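Nucleoporin NUP170 (Chaetomium thermophilum, PDB 5HAX) probably serves as a scaffold component of the nuclear pore complex, built from a beta-propeller followed by a largely helical region. Local coordinates at residues 71-76 with 86-91; 112-117 with 137-142. All blocks are in the same frame, centred on the assembly; numbering follows the deposited sequence. Where two conformers were deposited one is given.

Interaction 1: 71-76 with 86-91; sequences VFTKLG and ASIDSS
With chi1 at 68°, S87 places OG between its own backbone N and carbonyl carbon, from where it rests 3.4 Å from CB of K74 across an antiparallel beta hairpin. The far end of K74 leads away, and its CB makes the side-chain contact. The hairpin forms one edge of a four-stranded blade of the beta-propeller. Within these segments K74 and S87 are the hydrogen-bonded pair: S87 N gives to K74 O at 2.9 Å, and K74 N to S87 O. T73 with I88 and L75 with A86 are the non-hydrogen-bonded pairs on the other face, and there CA-H...O contacts from T73 to S87 O and from A86 to K74 O fill in between the stronger bonds. That face packs on helix 60-67, where T73 meets L66, A86 meets V62 and I88 meets H65. The pairing runs one step past the strands, because the N-H of D89, the residue that follows I88 in the type II' turn from I88 to S91, donates to F72 O at 3.0 Å in a nearly straight bond. D89 has two conformers; in one of them CG sits beside the backbone N (chi1 -63°) and turns OD1 to the arriving chain. In that conformer OD1 takes the N-H of F72 at 3.3 Å, nearly along its C-O axis, and a weak bond from the poorly ordered V71. At the far end the fit is tight, with L75 CD2 pressed to 3.4 Å from A86 CB.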
# COMPACT_ATOMS: atom_id res chain seq x y z
N VAL A 71 1.87 -27.38 26.09
CA VAL A 71 0.79 -26.55 26.62
C VAL A 71 0.29 -25.55 25.59
O VAL A 71 -0.92 -25.40 25.40
CB VAL A 71 1.25 -25.83 27.91
CG1 VAL A 71 0.13 -24.95 28.46
CG2 VAL A 71 1.69 -26.85 28.96
N PHE A 72 1.21 -24.84 24.92
CA PHE A 72 0.82 -23.67 24.14
C PHE A 72 1.71 -23.50 22.92
O PHE A 72 2.93 -23.69 22.99
CB PHE A 72 0.88 -22.42 25.02
CG PHE A 72 0.25 -21.21 24.40
CD1 PHE A 72 -1.12 -21.15 24.21
CD2 PHE A 72 1.02 -20.12 24.01
CE1 PHE A 72 -1.71 -20.03 23.65
CE2 PHE A 72 0.44 -19.01 23.45
CZ PHE A 72 -0.93 -18.96 23.26
N THR A 73 1.09 -23.14 21.79
CA THR A 73 1.79 -22.82 20.56
C THR A 73 1.13 -21.62 19.89
O THR A 73 -0.02 -21.28 20.19
CB THR A 73 1.81 -24.01 19.58
OG1 THR A 73 0.47 -24.31 19.17
CG2 THR A 73 2.44 -25.24 20.22
N LYS A 74 1.86 -20.99 18.97
CA LYS A 74 1.36 -19.80 18.30
C LYS A 74 2.17 -19.54 17.04
O LYS A 74 3.38 -19.79 17.02
CB LYS A 74 1.41 -18.58 19.23
CG LYS A 74 0.66 -17.37 18.71
CD LYS A 74 0.42 -16.35 19.82
CE LYS A 74 -0.34 -15.13 19.31
NZ LYS A 74 -1.60 -15.49 18.61
N LEU A 75 1.50 -19.04 16.00
CA LEU A 75 2.13 -18.67 14.73
C LEU A 75 1.89 -17.18 14.46
O LEU A 75 0.92 -16.60 14.93
CB LEU A 75 1.56 -19.49 13.56
CG LEU A 75 1.87 -20.98 13.54
CD1 LEU A 75 1.01 -21.70 12.51
CD2 LEU A 75 3.34 -21.20 13.23
N GLY A 76 2.79 -16.59 13.67
CA GLY A 76 2.67 -15.18 13.31
C GLY A 76 3.51 -14.84 12.10
O GLY A 76 4.31 -15.65 11.62
N ALA A 86 7.15 -19.13 14.79
CA ALA A 86 6.35 -20.07 15.55
C ALA A 86 6.93 -20.15 16.95
O ALA A 86 8.15 -20.30 17.11
CB ALA A 86 6.34 -21.46 14.90
N SER A 87 6.07 -20.02 17.96
CA SER A 87 6.47 -20.18 19.35
C SER A 87 5.90 -21.49 19.88
O SER A 87 4.75 -21.83 19.63
CB SER A 87 5.98 -19.01 20.21
OG SER A 87 4.57 -19.00 20.33
N ILE A 88 6.74 -22.24 20.61
CA ILE A 88 6.34 -23.49 21.25
C ILE A 88 6.76 -23.37 22.71
O ILE A 88 7.96 -23.43 23.02
CB ILE A 88 6.98 -24.72 20.59
CG1 ILE A 88 6.59 -24.80 19.11
CG2 ILE A 88 6.54 -25.99 21.31
CD1 ILE A 88 7.61 -24.20 18.19
N ASP A 89 5.78 -23.22 23.60
CA ASP A 89 6.03 -23.02 25.02
C ASP A 89 7.00 -21.86 25.22
O ASP A 89 6.64 -20.71 24.94
CB ASP A 89 6.57 -24.31 25.65
CG ASP A 89 5.57 -25.45 25.60
OD1 ASP A 89 4.36 -25.19 25.80
OD2 ASP A 89 5.98 -26.60 25.35
N SER A 90 8.21 -22.13 25.70
CA SER A 90 9.20 -21.09 25.96
C SER A 90 10.23 -20.95 24.84
O SER A 90 11.26 -20.30 25.04
CB SER A 90 9.93 -21.39 27.28
OG SER A 90 10.57 -22.65 27.24
N SER A 91 9.97 -21.52 23.67
CA SER A 91 10.91 -21.51 22.56
C SER A 91 10.30 -20.80 21.35
O SER A 91 9.10 -20.89 21.10
CB SER A 91 11.33 -22.93 22.18
OG SER A 91 12.09 -23.53 23.21

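Interaction 2: 112-117 with 137-142; sequences HTITAV and VATTSE
V137 meets I114 through its CG1, which lies 4.0 Å from I114 CG1 in an apolar contact where the two side chains cross obliquely. Next comes A138, on which a classic beta bulge is built: T115 and A116 both face it. A138 O takes the N-H of T115 at 2.8 Å and a weak second bond from A116 N, while A138 N returns a bond to A116 O. Two strand residues thus share one acceptor, which shifts the antiparallel register by one. A water bridges the two segments, donating to T115 OG1 at 2.6 Å and to T139 O; T115 OG1 is also bonded to V176 O. T139 sets its hydroxyl over the residues that follow (chi1 73°), where OG1 accepts from S141 N and from E142 N at 3.0 Å, an ST turn and an ST motif on one oxygen. Its CG2 packs against I114 CG1. An alanine here removes OG1, and the N-H groups of S141 and E142, without their shared acceptor, would probably hold the bend into the next strand less firmly. T140 N donates to T113 O at 3.0 Å, and the CG2 of T140 meets T115 CG2, the two side chains crossing at about a right angle. S141 then sets its CB 3.3 Å from H112 ND1. In the propeller this pair of strands lies between two neighbouring blades: A116 and A138 pack on I179 of strand 178-181, whereas I114 and V137 reach L92 of strand 91-96, and V117 touches W85 of strand 83-88.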
# COMPACT_ATOMS: atom_id res chain seq x y z
N HIS A 112 9.86 -18.87 30.45
CA HIS A 112 8.42 -19.08 30.58
C HIS A 112 7.74 -19.00 29.22
O HIS A 112 8.33 -18.59 28.21
CB HIS A 112 7.81 -18.07 31.55
CG HIS A 112 8.18 -18.31 32.98
ND1 HIS A 112 9.20 -17.63 33.61
CD2 HIS A 112 7.66 -19.16 33.91
CE1 HIS A 112 9.30 -18.05 34.86
NE2 HIS A 112 8.38 -18.97 35.07
N THR A 113 6.46 -19.39 29.21
CA THR A 113 5.70 -19.48 27.97
C THR A 113 5.64 -18.14 27.25
O THR A 113 5.35 -17.11 27.85
CB THR A 113 4.27 -19.96 28.27
OG1 THR A 113 4.33 -21.18 29.03
CG2 THR A 113 3.49 -20.20 26.99
N ILE A 114 5.91 -18.17 25.94
CA ILE A 114 5.80 -16.98 25.11
C ILE A 114 4.33 -16.74 24.78
O ILE A 114 3.63 -17.66 24.34
CB ILE A 114 6.63 -17.13 23.82
CG1 ILE A 114 8.13 -17.14 24.16
CG2 ILE A 114 6.34 -16.00 22.84
CD1 ILE A 114 9.01 -17.59 23.02
N THR A 115 3.87 -15.51 24.99
CA THR A 115 2.48 -15.14 24.74
C THR A 115 2.30 -14.13 23.61
O THR A 115 1.18 -13.97 23.12
CB THR A 115 1.85 -14.56 26.02
OG1 THR A 115 2.64 -13.47 26.50
CG2 THR A 115 1.76 -15.63 27.10
N ALA A 116 3.37 -13.46 23.18
CA ALA A 116 3.28 -12.52 22.08
C ALA A 116 4.68 -12.24 21.54
O ALA A 116 5.66 -12.28 22.29
CB ALA A 116 2.61 -11.20 22.51
N VAL A 117 4.75 -11.98 20.24
CA VAL A 117 5.99 -11.65 19.55
C VAL A 117 5.68 -10.60 18.50
O VAL A 117 4.64 -10.65 17.84
CB VAL A 117 6.64 -12.90 18.90
CG1 VAL A 117 7.91 -12.52 18.16
CG2 VAL A 117 6.92 -13.97 19.95
N VAL A 137 9.71 -9.93 22.57
CA VAL A 137 9.25 -11.27 22.95
C VAL A 137 8.64 -11.16 24.34
O VAL A 137 9.35 -10.88 25.32
CB VAL A 137 10.39 -12.29 22.93
CG1 VAL A 137 9.88 -13.66 23.37
CG2 VAL A 137 11.02 -12.37 21.55
N ALA A 138 7.33 -11.39 24.43
CA ALA A 138 6.61 -11.32 25.70
C ALA A 138 6.30 -12.72 26.20
O ALA A 138 5.79 -13.56 25.44
CB ALA A 138 5.31 -10.53 25.53
N THR A 139 6.63 -12.98 27.46
CA THR A 139 6.30 -14.23 28.13
C THR A 139 5.36 -13.95 29.30
O THR A 139 4.98 -12.80 29.56
CB THR A 139 7.56 -14.95 28.63
OG1 THR A 139 8.10 -14.26 29.76
CG2 THR A 139 8.61 -15.04 27.53
N THR A 140 4.99 -15.01 30.02
CA THR A 140 4.15 -14.85 31.20
C THR A 140 4.90 -14.22 32.37
O THR A 140 4.28 -13.90 33.38
CB THR A 140 3.57 -16.20 31.63
OG1 THR A 140 4.63 -17.13 31.85
CG2 THR A 140 2.63 -16.74 30.57
N SER A 141 6.22 -14.04 32.24
CA SER A 141 7.05 -13.50 33.31
C SER A 141 7.75 -12.20 32.95
O SER A 141 8.04 -11.41 33.86
CB SER A 141 8.11 -14.54 33.71
OG SER A 141 8.87 -14.09 34.82
N GLU A 142 8.03 -11.94 31.68
CA GLU A 142 8.81 -10.76 31.31
C GLU A 142 8.63 -10.47 29.82
O GLU A 142 8.12 -11.29 29.06
CB GLU A 142 10.29 -10.97 31.63
CG GLU A 142 10.90 -12.17 30.91
CD GLU A 142 12.29 -12.52 31.42
OE1 GLU A 142 12.79 -13.61 31.07
OE2 GLU A 142 12.87 -11.71 32.17
O HOH W 1 2.11 -12.40 28.81

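Overall arrangement
Along the chain, interaction 1 comes first: strand 73-78 turns back into 83-88, and the contact zips up the end of that hairpin lying away from its own bend. The chain then completes the blade through strands 91-96 and 105-107 before 112-117 opens the next one, where interaction 2 joins strand 114-120 to 133-139 across a longer excursion. The two contacts follow in series, neither nested nor crossed, with centres about 10 Å apart. They also meet directly: D89 O and I114 N, 2.8 Å apart, probably form a hydrogen bond, and the ring of F72 packs on I114 O. Successive propeller blades are thereby joined side by side.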